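PDB 2WOL: clavulanic acid biosynthesis oligopeptide binding protein 2 from Streptomyces clavuligerus, which probably binds peptides or related solutes as an extracellular solute-binding protein and serves the clavulanic acid biosynthesis pathway. Local coordinates for residues S212-V217 with P232-A237; L63-M68 with T238-P243; L107-G112 with P194-S199; L226-N231 with D247-T252; R29-T34 with P243-R248. All blocks are in the same frame, centred on the assembly; numbering follows the deposited sequence. Where two conformers were deposited one is given.

Contact 1 (S212-V217 with P232-A237); sequences SGPYRV and PHWDRA
The backbones of P214 and W234 come together with their CA atoms 5.4 Å apart, where the lead-in to strand 215-221 meets the loop after strand 225-230. A CH-pi contact of proline on tryptophan is made beside the beta hairpin of strands 215-221 and 225-230. P214 CB stands over the six-membered ring of W234, 3.6 Å from its centroid and 13° off the ring normal. P214 CA covers the same indole nearer its five-membered ring, 3.5 Å from W234 CG. CG of W234 is anti to the backbone N (chi1 171°), and this turns the indole across the proline. The carbonyl O of S212 sits at the ring edge, 3.7 Å from W234 CD1. The backbone N of R236 covers the opposite face, offset toward the rim. The indole NE1 is hydrogen-bonded to D239, which limits rotation of the ring. The second touch is smaller. R216 extends from CG to NE, and the R216 side chain crosses P232 at about a right angle. The charge of R216 is bound by E229, in a salt bridge through NE. P232 CD lies over the centre of one guanidinium face, 3.7 Å from R216 NH1.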
# COMPACT_ATOMS: atom_id res chain seq x y z
N SER A 212 15.89 -1.10 16.30
CA SER A 212 16.13 -2.52 16.54
C SER A 212 16.68 -3.19 15.28
O SER A 212 17.04 -4.37 15.31
CB SER A 212 14.87 -3.23 17.03
OG SER A 212 13.82 -3.16 16.07
N GLY A 213 16.74 -2.44 14.19
CA GLY A 213 17.23 -2.95 12.92
C GLY A 213 18.73 -2.77 12.76
O GLY A 213 19.40 -2.27 13.66
N PRO A 214 19.27 -3.20 11.60
CA PRO A 214 20.71 -3.10 11.33
C PRO A 214 21.26 -1.68 11.21
O PRO A 214 22.47 -1.49 11.28
CB PRO A 214 20.88 -3.86 10.01
CG PRO A 214 19.51 -3.86 9.37
CD PRO A 214 18.53 -3.86 10.51
N TYR A 215 20.37 -0.71 11.00
CA TYR A 215 20.78 0.69 10.87
C TYR A 215 20.02 1.58 11.83
O TYR A 215 18.92 1.25 12.28
CB TYR A 215 20.62 1.19 9.42
CG TYR A 215 21.42 0.33 8.48
CD1 TYR A 215 20.89 -0.87 8.00
CD2 TYR A 215 22.72 0.68 8.12
CE1 TYR A 215 21.63 -1.69 7.17
CE2 TYR A 215 23.47 -0.14 7.28
CZ TYR A 215 22.91 -1.32 6.81
OH TYR A 215 23.61 -2.16 5.98
N ARG A 216 20.62 2.72 12.14
CA ARG A 216 19.98 3.75 12.94
C ARG A 216 20.15 5.09 12.25
O ARG A 216 21.03 5.26 11.40
CB ARG A 216 20.57 3.78 14.35
CG ARG A 216 22.04 4.18 14.43
CD ARG A 216 22.50 4.20 15.88
NE ARG A 216 23.92 4.52 15.99
CZ ARG A 216 24.64 4.35 17.10
NH1 ARG A 216 24.10 3.85 18.20
NH2 ARG A 216 25.93 4.67 17.09
N VAL A 217 19.29 6.05 12.60
CA VAL A 217 19.37 7.40 12.06
C VAL A 217 20.61 8.11 12.60
O VAL A 217 20.77 8.27 13.81
CB VAL A 217 18.10 8.23 12.41
CG1 VAL A 217 18.19 9.62 11.81
CG2 VAL A 217 16.84 7.51 11.94
N PRO A 232 25.24 -0.69 16.10
CA PRO A 232 26.33 -1.55 16.60
C PRO A 232 25.86 -2.73 17.46
O PRO A 232 26.63 -3.66 17.69
CB PRO A 232 27.18 -0.59 17.44
CG PRO A 232 26.28 0.51 17.82
CD PRO A 232 25.25 0.64 16.73
N HIS A 233 24.60 -2.70 17.90
CA HIS A 233 24.06 -3.75 18.75
C HIS A 233 23.15 -4.74 18.03
O HIS A 233 22.68 -5.71 18.63
CB HIS A 233 23.34 -3.14 19.96
CG HIS A 233 24.26 -2.45 20.91
ND1 HIS A 233 24.97 -3.13 21.89
CD2 HIS A 233 24.61 -1.15 21.03
CE1 HIS A 233 25.70 -2.27 22.57
NE2 HIS A 233 25.51 -1.06 22.07
N TRP A 234 22.89 -4.49 16.75
CA TRP A 234 22.13 -5.43 15.94
C TRP A 234 22.98 -6.68 15.70
O TRP A 234 24.17 -6.57 15.39
CB TRP A 234 21.70 -4.78 14.62
CG TRP A 234 21.08 -5.71 13.62
CD1 TRP A 234 19.78 -6.14 13.57
CD2 TRP A 234 21.74 -6.30 12.49
NE1 TRP A 234 19.59 -6.96 12.48
CE2 TRP A 234 20.78 -7.09 11.81
CE3 TRP A 234 23.04 -6.25 11.99
CZ2 TRP A 234 21.08 -7.81 10.65
CZ3 TRP A 234 23.35 -6.97 10.83
CH2 TRP A 234 22.37 -7.74 10.18
N ASP A 235 22.37 -7.85 15.85
CA ASP A 235 23.09 -9.12 15.79
C ASP A 235 22.68 -9.91 14.55
O ASP A 235 21.60 -10.50 14.49
CB ASP A 235 22.85 -9.93 17.07
CG ASP A 235 23.72 -11.18 17.16
OD1 ASP A 235 24.35 -11.59 16.15
OD2 ASP A 235 23.77 -11.78 18.26
N ARG A 236 23.59 -9.92 13.58
CA ARG A 236 23.41 -10.60 12.31
C ARG A 236 22.94 -12.06 12.45
O ARG A 236 22.10 -12.53 11.68
CB ARG A 236 24.74 -10.55 11.55
CG ARG A 236 24.71 -11.02 10.12
CD ARG A 236 26.08 -10.81 9.49
NE ARG A 236 26.40 -9.40 9.29
CZ ARG A 236 25.95 -8.67 8.27
NH1 ARG A 236 25.15 -9.23 7.37
NH2 ARG A 236 26.28 -7.40 8.15
N ALA A 237 23.48 -12.76 13.45
CA ALA A 237 23.16 -14.17 13.69
C ALA A 237 21.72 -14.40 14.12
O ALA A 237 21.22 -15.53 14.05
CB ALA A 237 24.13 -14.76 14.70

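Contact 2 (L63-M68 with T238-P243); sequences LNRTLM and TDPIRP
R65 reaches from the 63-68 loop to T238 and grips it end-on with two nitrogens. NH2 of R65 donates to the backbone O of T238 at 2.8 Å, from above the carbonyl plane. NH1 of R65 donates to T238 OG1 at 3.1 Å, with the hydroxyl in the guanidinium plane. T238 OG1 also bonds D235 O. The R65 chain bends at chi3 (66°), which brings the group flat against the D239 carboxylate, the planes stacked 24° apart. D239 OD2 is 3.5 Å from R65 NE, over the face, a salt bridge in which no N-H of R65 points at the oxygen. The same OD2 accepts a hydrogen bond from R242 NH1 at 3.0 Å, part of a second salt bridge. D239 OD1 accepts from the backbone N of I241 and R242, an Asx turn and Asx motif that fix the carboxylate. R65 CG packs on one face of the R242 guanidinium, 3.6 Å from R242 NH1. R242 NE bonds R61 O. The looser part is by N64, where a water bridges N64 O and R242 NH2. D239 and D84, which forms salt bridges with both arginines, probably offset their charge, consistent with both being buried in this loop-to-loop junction.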
# COMPACT_ATOMS: atom_id res chain seq x y z
N LEU A 63 15.63 0.02 9.58
CA LEU A 63 15.69 0.72 10.87
C LEU A 63 15.11 -0.06 12.05
O LEU A 63 15.61 0.06 13.17
CB LEU A 63 14.97 2.07 10.76
CG LEU A 63 15.60 3.13 9.85
CD1 LEU A 63 14.62 4.27 9.65
CD2 LEU A 63 16.91 3.63 10.44
N ASN A 64 14.05 -0.81 11.81
CA ASN A 64 13.36 -1.48 12.90
C ASN A 64 12.89 -2.87 12.55
O ASN A 64 12.32 -3.08 11.48
CB ASN A 64 12.18 -0.64 13.40
CG ASN A 64 12.63 0.58 14.18
OD1 ASN A 64 13.18 0.46 15.28
ND2 ASN A 64 12.41 1.76 13.61
N ARG A 65 13.14 -3.81 13.45
CA ARG A 65 12.62 -5.15 13.30
C ARG A 65 11.21 -5.23 13.88
O ARG A 65 10.78 -4.35 14.63
CB ARG A 65 13.55 -6.15 13.99
CG ARG A 65 14.96 -6.17 13.40
CD ARG A 65 15.84 -7.16 14.14
NE ARG A 65 15.40 -8.53 13.95
CZ ARG A 65 16.06 -9.60 14.39
NH1 ARG A 65 17.20 -9.45 15.06
NH2 ARG A 65 15.59 -10.82 14.17
N THR A 66 10.50 -6.29 13.51
CA THR A 66 9.12 -6.51 13.94
C THR A 66 8.98 -7.98 14.30
O THR A 66 9.89 -8.77 14.04
CB THR A 66 8.13 -6.11 12.82
OG1 THR A 66 8.60 -6.62 11.57
CG2 THR A 66 8.01 -4.59 12.71
N LEU A 67 7.86 -8.37 14.91
CA LEU A 67 7.65 -9.78 15.25
C LEU A 67 7.74 -10.65 14.01
O LEU A 67 8.43 -11.68 14.00
CB LEU A 67 6.32 -9.99 15.97
CG LEU A 67 6.22 -9.51 17.42
CD1 LEU A 67 4.78 -9.55 17.89
CD2 LEU A 67 7.11 -10.34 18.34
N MET A 68 7.03 -10.21 12.97
CA MET A 68 7.01 -10.87 11.66
C MET A 68 7.49 -9.86 10.63
O MET A 68 7.35 -8.66 10.83
CB MET A 68 5.59 -11.31 11.32
CG MET A 68 4.94 -12.21 12.36
SD MET A 68 5.73 -13.84 12.45
CE MET A 68 5.29 -14.52 10.85
N THR A 238 21.05 -13.33 14.57
CA THR A 238 19.68 -13.42 15.08
C THR A 238 18.64 -12.93 14.07
O THR A 238 17.44 -12.96 14.35
CB THR A 238 19.50 -12.62 16.38
OG1 THR A 238 19.53 -11.21 16.11
CG2 THR A 238 20.60 -12.97 17.39
N ASP A 239 19.10 -12.48 12.91
CA ASP A 239 18.21 -11.86 11.93
C ASP A 239 18.14 -12.70 10.65
O ASP A 239 19.12 -12.73 9.90
CB ASP A 239 18.68 -10.44 11.63
CG ASP A 239 17.65 -9.62 10.87
OD1 ASP A 239 17.00 -10.17 9.96
OD2 ASP A 239 17.51 -8.42 11.19
N PRO A 240 16.99 -13.36 10.41
CA PRO A 240 16.82 -14.20 9.22
C PRO A 240 16.40 -13.43 7.96
O PRO A 240 16.23 -14.04 6.90
CB PRO A 240 15.69 -15.15 9.64
CG PRO A 240 14.85 -14.32 10.55
CD PRO A 240 15.79 -13.38 11.26
N ILE A 241 16.24 -12.11 8.08
CA ILE A 241 15.69 -11.28 7.01
C ILE A 241 16.75 -10.40 6.34
O ILE A 241 16.80 -10.30 5.10
CB ILE A 241 14.53 -10.36 7.54
CG1 ILE A 241 13.47 -11.15 8.33
CG2 ILE A 241 13.92 -9.50 6.41
CD1 ILE A 241 12.59 -12.08 7.51
N ARG A 242 17.60 -9.77 7.15
CA ARG A 242 18.38 -8.62 6.71
C ARG A 242 19.88 -8.89 6.54
O ARG A 242 20.56 -9.21 7.52
CB ARG A 242 18.17 -7.45 7.68
CG ARG A 242 16.73 -7.03 7.79
CD ARG A 242 16.48 -6.12 8.96
NE ARG A 242 15.04 -5.92 9.14
CZ ARG A 242 14.24 -6.78 9.76
NH1 ARG A 242 14.74 -7.89 10.30
NH2 ARG A 242 12.94 -6.52 9.86
N PRO A 243 20.40 -8.77 5.30
CA PRO A 243 21.84 -8.96 5.08
C PRO A 243 22.73 -7.78 5.48
O PRO A 243 23.94 -7.95 5.62
CB PRO A 243 21.93 -9.19 3.57
CG PRO A 243 20.80 -8.41 3.02
CD PRO A 243 19.69 -8.49 4.04
O HOH W 1 11.35 -4.28 9.39

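Contact 3 (L107-G112 with P194-S199); sequences LRYDDG and PVPRRS
Apolar packing centres on Y109, whose ring is met by two prolines. P196 CG lies over one face, 4.0 Å from the ring centroid and 24° off the normal, a CH-pi contact offset toward the rim. P196 CD is 3.6 Å from Y109 CZ. P194 comes in at the phenol end, its CB 3.3 Å from Y109 OH, while that hydroxyl is hydrogen-bonded to D119. R198 adds a polar touch: NH2 approaches Y109 CE1 obliquely at 3.7 Å, with the two planes 69° apart. The same NH2 is hydrogen-bonded to T113 and P114. P196 CB covers the centre of one face of the R198 guanidinium. Water carries the remaining link. One molecule donates to D111 OD2 at 2.7 Å, accepts from R198 NE and is bonded to S199 OG. D111 and S199 themselves stay 4.2 Å apart at OD2 and OG. D111 OD1 is hydrogen-bonded to T113 OG1. Residues Y109 to G112 form a type I beta turn, and its first residue docks its ring on the P194-P196 loop beside helix 117-127.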
# COMPACT_ATOMS: atom_id res chain seq x y z
N LEU A 107 18.15 -9.83 22.49
CA LEU A 107 18.24 -8.82 21.43
C LEU A 107 18.26 -7.42 22.01
O LEU A 107 17.73 -7.18 23.10
CB LEU A 107 17.10 -8.99 20.42
CG LEU A 107 16.93 -10.36 19.76
CD1 LEU A 107 16.01 -10.26 18.57
CD2 LEU A 107 18.26 -10.96 19.33
N ARG A 108 18.88 -6.49 21.28
CA ARG A 108 19.17 -5.16 21.82
C ARG A 108 18.88 -4.03 20.84
O ARG A 108 18.99 -4.21 19.62
CB ARG A 108 20.64 -5.09 22.26
CG ARG A 108 20.98 -5.89 23.51
CD ARG A 108 22.48 -5.91 23.77
NE ARG A 108 22.81 -6.62 25.00
CZ ARG A 108 24.03 -6.69 25.54
NH1 ARG A 108 25.06 -6.07 24.96
NH2 ARG A 108 24.22 -7.36 26.66
N TYR A 109 18.51 -2.87 21.38
CA TYR A 109 18.39 -1.64 20.60
C TYR A 109 19.76 -1.01 20.36
O TYR A 109 20.76 -1.44 20.94
CB TYR A 109 17.51 -0.61 21.32
CG TYR A 109 16.09 -1.05 21.54
CD1 TYR A 109 15.67 -1.53 22.78
CD2 TYR A 109 15.16 -1.00 20.50
CE1 TYR A 109 14.36 -1.94 22.98
CE2 TYR A 109 13.85 -1.40 20.69
CZ TYR A 109 13.46 -1.87 21.93
OH TYR A 109 12.17 -2.28 22.13
N ASP A 110 19.78 0.02 19.53
CA ASP A 110 21.01 0.75 19.19
C ASP A 110 21.74 1.38 20.39
O ASP A 110 22.92 1.72 20.28
CB ASP A 110 20.70 1.84 18.16
CG ASP A 110 19.78 2.90 18.70
OD1 ASP A 110 18.65 2.56 19.11
OD2 ASP A 110 20.18 4.09 18.71
N ASP A 111 21.03 1.54 21.51
CA ASP A 111 21.63 2.09 22.73
C ASP A 111 22.13 1.00 23.68
O ASP A 111 22.58 1.29 24.79
CB ASP A 111 20.65 3.04 23.44
CG ASP A 111 19.42 2.32 23.99
OD1 ASP A 111 19.22 1.12 23.71
OD2 ASP A 111 18.64 2.97 24.71
N GLY A 112 22.02 -0.25 23.24
CA GLY A 112 22.53 -1.40 24.00
C GLY A 112 21.53 -2.00 24.97
O GLY A 112 21.81 -3.04 25.58
N PRO A 194 8.90 -2.75 18.05
CA PRO A 194 8.98 -2.42 19.47
C PRO A 194 9.50 -1.01 19.75
O PRO A 194 10.41 -0.53 19.07
CB PRO A 194 9.94 -3.48 20.05
CG PRO A 194 10.66 -4.03 18.87
CD PRO A 194 9.71 -3.94 17.72
N VAL A 195 8.88 -0.36 20.74
CA VAL A 195 9.31 0.94 21.22
C VAL A 195 9.39 0.81 22.74
O VAL A 195 8.37 0.54 23.37
CB VAL A 195 8.30 2.06 20.86
CG1 VAL A 195 8.67 3.37 21.54
CG2 VAL A 195 8.24 2.27 19.35
N PRO A 196 10.59 0.97 23.32
CA PRO A 196 10.68 0.85 24.77
C PRO A 196 10.14 2.11 25.44
O PRO A 196 10.53 3.22 25.07
CB PRO A 196 12.18 0.68 25.03
CG PRO A 196 12.84 1.35 23.89
CD PRO A 196 11.90 1.28 22.71
N ARG A 197 9.23 1.93 26.40
CA ARG A 197 8.59 3.07 27.07
C ARG A 197 9.62 4.06 27.63
O ARG A 197 9.41 5.28 27.56
CB ARG A 197 7.62 2.61 28.17
CG ARG A 197 6.83 3.77 28.78
CD ARG A 197 6.07 3.38 30.04
NE ARG A 197 4.72 2.89 29.75
CZ ARG A 197 3.67 3.67 29.50
NH1 ARG A 197 3.79 4.99 29.47
NH2 ARG A 197 2.49 3.12 29.26
N ARG A 198 10.73 3.54 28.16
CA ARG A 198 11.80 4.38 28.71
C ARG A 198 12.34 5.45 27.75
O ARG A 198 12.80 6.51 28.19
CB ARG A 198 12.95 3.52 29.24
CG ARG A 198 13.55 2.58 28.21
CD ARG A 198 14.72 1.77 28.74
NE ARG A 198 15.20 0.87 27.70
CZ ARG A 198 14.74 -0.36 27.48
NH1 ARG A 198 13.80 -0.87 28.26
NH2 ARG A 198 15.22 -1.08 26.48
N SER A 199 12.30 5.17 26.44
CA SER A 199 12.84 6.08 25.43
C SER A 199 11.74 6.77 24.62
O SER A 199 12.03 7.51 23.69
CB SER A 199 13.77 5.34 24.47
OG SER A 199 14.90 4.81 25.15
O HOH W 2 16.27 2.67 25.86

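Contact 4 (L226-N231 with D247-T252); sequences LHLERN and DRVELT
The imidazole of H227 has E250 CG over the centre of one face, 3.6 Å from the ring centroid. The E250 carboxylate runs nearly parallel to the ring, 8° apart. At the ring edge R248 NH2 donates to H227 ND1 at 3.0 Å, tilted 25° from the ring plane, with the guanidinium almost perpendicular. R248 NE donates to the anti lone pair of E250 OE2, two residues on, in a salt bridge. These two bonds fix the R248 guanidinium at the edge of the H227-E250 stack. The R230 guanidinium meets D247 at its edge, NE and NH2 both bonding D247 OD2 in a side-on salt bridge, R230 NH2 at 2.9 Å. R230 NH1 bonds A244 O. Strands 226-230 and 248-252 are antiparallel neighbours in a mixed five-stranded sheet. L226 with L251 and L228 with V249 are hydrogen-bonded pairs. The L228 N to V249 O bond is 2.8 Å and runs nearly along the carbonyl axis. H227 with E250 is a non-hydrogen-bonded pair on the polar face. On the other face, L226 CB meets L251 CB at 4.1 Å, and L228 packs on V249. Helix 54-63 covers this apolar side through L59, L62 and L63. A water joins R230 N to D247 O.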
# COMPACT_ATOMS: atom_id res chain seq x y z
N LEU A 226 18.87 12.35 4.73
CA LEU A 226 18.73 11.40 5.81
C LEU A 226 19.87 10.41 5.69
O LEU A 226 20.00 9.72 4.67
CB LEU A 226 17.38 10.68 5.74
CG LEU A 226 17.12 9.55 6.74
CD1 LEU A 226 17.05 10.08 8.17
CD2 LEU A 226 15.84 8.81 6.38
N HIS A 227 20.71 10.35 6.72
CA HIS A 227 21.85 9.45 6.74
C HIS A 227 21.64 8.38 7.80
O HIS A 227 21.26 8.69 8.93
CB HIS A 227 23.15 10.22 7.00
CG HIS A 227 23.59 11.06 5.84
ND1 HIS A 227 24.83 11.67 5.80
CD2 HIS A 227 22.98 11.38 4.67
CE1 HIS A 227 24.95 12.34 4.66
NE2 HIS A 227 23.84 12.18 3.96
N LEU A 228 21.88 7.13 7.40
CA LEU A 228 21.78 5.99 8.28
C LEU A 228 23.15 5.35 8.46
O LEU A 228 23.90 5.18 7.49
CB LEU A 228 20.81 4.95 7.72
CG LEU A 228 19.40 5.37 7.29
CD1 LEU A 228 18.59 4.12 6.96
CD2 LEU A 228 18.68 6.20 8.36
N GLU A 229 23.46 5.01 9.70
CA GLU A 229 24.70 4.30 10.04
C GLU A 229 24.35 2.94 10.64
O GLU A 229 23.21 2.71 11.02
CB GLU A 229 25.55 5.13 11.02
CG GLU A 229 24.83 5.43 12.33
CD GLU A 229 25.65 6.27 13.29
OE1 GLU A 229 26.65 6.89 12.87
OE2 GLU A 229 25.28 6.31 14.49
N ARG A 230 25.33 2.05 10.73
CA ARG A 230 25.11 0.75 11.34
C ARG A 230 24.69 0.86 12.80
O ARG A 230 25.20 1.70 13.55
CB ARG A 230 26.36 -0.12 11.23
CG ARG A 230 26.68 -0.59 9.82
CD ARG A 230 27.66 -1.76 9.87
NE ARG A 230 28.11 -2.20 8.55
CZ ARG A 230 27.43 -3.03 7.77
NH1 ARG A 230 26.26 -3.52 8.17
NH2 ARG A 230 27.91 -3.38 6.59
N ASN A 231 23.75 0.00 13.18
CA ASN A 231 23.38 -0.19 14.57
C ASN A 231 24.38 -1.17 15.18
O ASN A 231 24.38 -2.36 14.83
CB ASN A 231 21.95 -0.72 14.65
CG ASN A 231 21.52 -1.11 16.06
OD1 ASN A 231 22.31 -1.11 17.00
ND2 ASN A 231 20.25 -1.47 16.21
N ASP A 247 27.79 -0.17 4.60
CA ASP A 247 28.22 0.40 5.87
C ASP A 247 27.39 1.64 6.21
O ASP A 247 27.27 2.01 7.37
CB ASP A 247 29.70 0.77 5.83
CG ASP A 247 30.61 -0.44 5.89
OD1 ASP A 247 31.80 -0.29 5.53
OD2 ASP A 247 30.15 -1.52 6.30
N ARG A 248 26.83 2.28 5.19
CA ARG A 248 26.12 3.53 5.36
C ARG A 248 25.06 3.66 4.27
O ARG A 248 25.22 3.13 3.17
CB ARG A 248 27.11 4.70 5.28
CG ARG A 248 26.57 6.07 5.67
CD ARG A 248 27.70 7.09 5.68
NE ARG A 248 27.23 8.42 6.05
CZ ARG A 248 27.13 8.86 7.30
NH1 ARG A 248 27.48 8.07 8.31
NH2 ARG A 248 26.69 10.08 7.54
N VAL A 249 23.97 4.35 4.60
CA VAL A 249 22.92 4.65 3.63
C VAL A 249 22.68 6.16 3.67
O VAL A 249 22.44 6.73 4.73
CB VAL A 249 21.62 3.87 3.95
CG1 VAL A 249 20.52 4.21 2.95
CG2 VAL A 249 21.88 2.37 3.97
N GLU A 250 22.80 6.80 2.51
CA GLU A 250 22.61 8.24 2.42
C GLU A 250 21.47 8.56 1.45
O GLU A 250 21.56 8.26 0.26
CB GLU A 250 23.90 8.93 1.98
CG GLU A 250 25.00 8.87 3.03
CD GLU A 250 26.29 9.52 2.56
OE1 GLU A 250 26.36 9.97 1.40
OE2 GLU A 250 27.24 9.56 3.37
N LEU A 251 20.41 9.14 1.99
CA LEU A 251 19.27 9.58 1.20
C LEU A 251 19.36 11.08 0.93
O LEU A 251 19.42 11.89 1.87
CB LEU A 251 17.96 9.26 1.92
CG LEU A 251 16.67 9.80 1.29
CD1 LEU A 251 16.41 9.18 -0.08
CD2 LEU A 251 15.47 9.59 2.21
N THR A 252 19.35 11.45 -0.35
CA THR A 252 19.24 12.84 -0.78
C THR A 252 17.77 13.13 -1.06
O THR A 252 17.11 12.38 -1.78
CB THR A 252 20.11 13.10 -2.03
OG1 THR A 252 21.49 12.95 -1.68
CG2 THR A 252 19.89 14.50 -2.59
O HOH W 3 28.00 2.92 9.74

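Contact 5 (R29-T34 with P243-R248); sequences RRRGGT and PALPDR
This is a backbone-led pairing of two loops that run in nearly the same direction, 10° apart, just ahead of strands 34-39 and 248-253. L245 is the main side chain. Its CD2 reaches the backbone O of R29 at 3.4 Å, and its CB lies against R30 O. The R31 chain crosses L245 at about a right angle and touches CD2 with its CG at 3.9 Å. The backbone then closes up. G32 N donates to L245 O at 2.8 Å, nearly straight, from above the carbonyl plane. The same oxygen is 3.3 Å from R31 CA. G33 O accepts from D247 N at 2.9 Å, in the carbonyl plane, and takes a second, weak bond from R248 N. The segments here enter the mixed sheet, and T34 and R248 form a parallel bridge at the start of the neighbouring strands 34-39 and 248-253. T34 CA meets R248 O at 3.3 Å. On one face of the sheet the side chains of T34 and R248 lie side by side, pointing the same way. T34 OG1 is anti to the carbonyl carbon (chi1 -63°) and rests on R248 CB at 3.7 Å. The D247 carboxylate lies close beside G32 CA. The R30 guanidinium bonds L558 O through NH1 and makes a salt bridge with E560 through NE.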
# COMPACT_ATOMS: atom_id res chain seq x y z
N ARG A 29 27.20 -11.08 -1.45
CA ARG A 29 27.23 -10.97 0.00
C ARG A 29 28.30 -9.97 0.44
O ARG A 29 28.61 -9.87 1.63
CB ARG A 29 27.49 -12.34 0.64
CG ARG A 29 26.43 -13.39 0.35
CD ARG A 29 26.69 -14.65 1.16
NE ARG A 29 25.74 -15.72 0.85
CZ ARG A 29 25.87 -16.58 -0.15
NH1 ARG A 29 26.92 -16.52 -0.96
NH2 ARG A 29 24.95 -17.52 -0.34
N ARG A 30 28.85 -9.24 -0.51
CA ARG A 30 29.93 -8.29 -0.22
C ARG A 30 29.42 -7.12 0.63
O ARG A 30 28.53 -6.37 0.20
CB ARG A 30 30.60 -7.79 -1.50
CG ARG A 30 31.77 -6.83 -1.27
CD ARG A 30 31.36 -5.38 -1.50
NE ARG A 30 32.40 -4.44 -1.08
CZ ARG A 30 32.29 -3.12 -1.17
NH1 ARG A 30 31.20 -2.56 -1.67
NH2 ARG A 30 33.29 -2.35 -0.75
N ARG A 31 29.99 -6.98 1.82
CA ARG A 31 29.65 -5.88 2.72
C ARG A 31 30.54 -4.67 2.43
O ARG A 31 31.68 -4.82 1.98
CB ARG A 31 29.82 -6.30 4.18
CG ARG A 31 28.97 -7.48 4.60
CD ARG A 31 29.38 -7.99 5.98
NE ARG A 31 28.86 -9.33 6.21
CZ ARG A 31 29.13 -10.08 7.28
NH1 ARG A 31 29.92 -9.61 8.24
NH2 ARG A 31 28.61 -11.29 7.38
N GLY A 32 30.01 -3.48 2.70
CA GLY A 32 30.78 -2.25 2.59
C GLY A 32 30.15 -1.22 1.67
O GLY A 32 29.20 -1.52 0.95
N GLY A 33 30.67 -0.00 1.73
CA GLY A 33 30.26 1.06 0.83
C GLY A 33 29.07 1.85 1.35
O GLY A 33 28.47 1.51 2.37
N THR A 34 28.74 2.92 0.62
CA THR A 34 27.62 3.78 0.96
C THR A 34 26.56 3.65 -0.12
O THR A 34 26.84 3.88 -1.30
CB THR A 34 28.08 5.24 1.10
OG1 THR A 34 29.02 5.33 2.18
CG2 THR A 34 26.90 6.16 1.38
N PRO A 243 20.40 -8.77 5.30
CA PRO A 243 21.84 -8.96 5.08
C PRO A 243 22.73 -7.78 5.48
O PRO A 243 23.94 -7.95 5.62
CB PRO A 243 21.93 -9.19 3.57
CG PRO A 243 20.80 -8.41 3.02
CD PRO A 243 19.69 -8.49 4.04
N ALA A 244 22.15 -6.59 5.64
CA ALA A 244 22.88 -5.39 6.08
C ALA A 244 24.25 -5.23 5.42
O ALA A 244 25.28 -5.17 6.10
CB ALA A 244 22.99 -5.36 7.60
N LEU A 245 24.25 -5.13 4.10
CA LEU A 245 25.50 -5.06 3.35
C LEU A 245 26.22 -3.70 3.40
O LEU A 245 27.40 -3.65 3.73
CB LEU A 245 25.31 -5.54 1.90
CG LEU A 245 24.82 -6.98 1.75
CD1 LEU A 245 24.53 -7.29 0.30
CD2 LEU A 245 25.82 -8.01 2.32
N PRO A 246 25.52 -2.59 3.09
CA PRO A 246 26.27 -1.33 3.10
C PRO A 246 26.68 -0.89 4.50
O PRO A 246 26.00 -1.21 5.48
CB PRO A 246 25.28 -0.32 2.50
CG PRO A 246 23.95 -0.93 2.62
CD PRO A 246 24.10 -2.41 2.73
N ASP A 247 27.79 -0.17 4.60
CA ASP A 247 28.22 0.40 5.87
C ASP A 247 27.39 1.64 6.21
O ASP A 247 27.27 2.01 7.37
CB ASP A 247 29.70 0.77 5.83
CG ASP A 247 30.61 -0.44 5.89
OD1 ASP A 247 31.80 -0.29 5.53
OD2 ASP A 247 30.15 -1.52 6.30
N ARG A 248 26.83 2.28 5.19
CA ARG A 248 26.12 3.53 5.36
C ARG A 248 25.06 3.66 4.27
O ARG A 248 25.22 3.13 3.17
CB ARG A 248 27.11 4.70 5.28
CG ARG A 248 26.57 6.07 5.67
CD ARG A 248 27.70 7.09 5.68
NE ARG A 248 27.23 8.42 6.05
CZ ARG A 248 27.13 8.86 7.30
NH1 ARG A 248 27.48 8.07 8.31
NH2 ARG A 248 26.69 10.08 7.54

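In the fold
Four of the five contacts gather around the loop from P232 to D247, which joins strands 225-230 and 248-253. Contacts 1 and 2 are closest, with centres 9 Å apart; R236 NH1 is 2.5 Å from P243 O. Contact 4 supplies the sheet: strand 225-230 pairs with 215-221 of contact 1, and R216 NE meets E229 OE2 at 2.7 Å. Contact 5 shares D247 and R248 with contact 4 and adds the N-terminal region. Contact 3 is linked through D110 and H233 to contact 1, but its nearest atoms stay about 13 Å from contact 5.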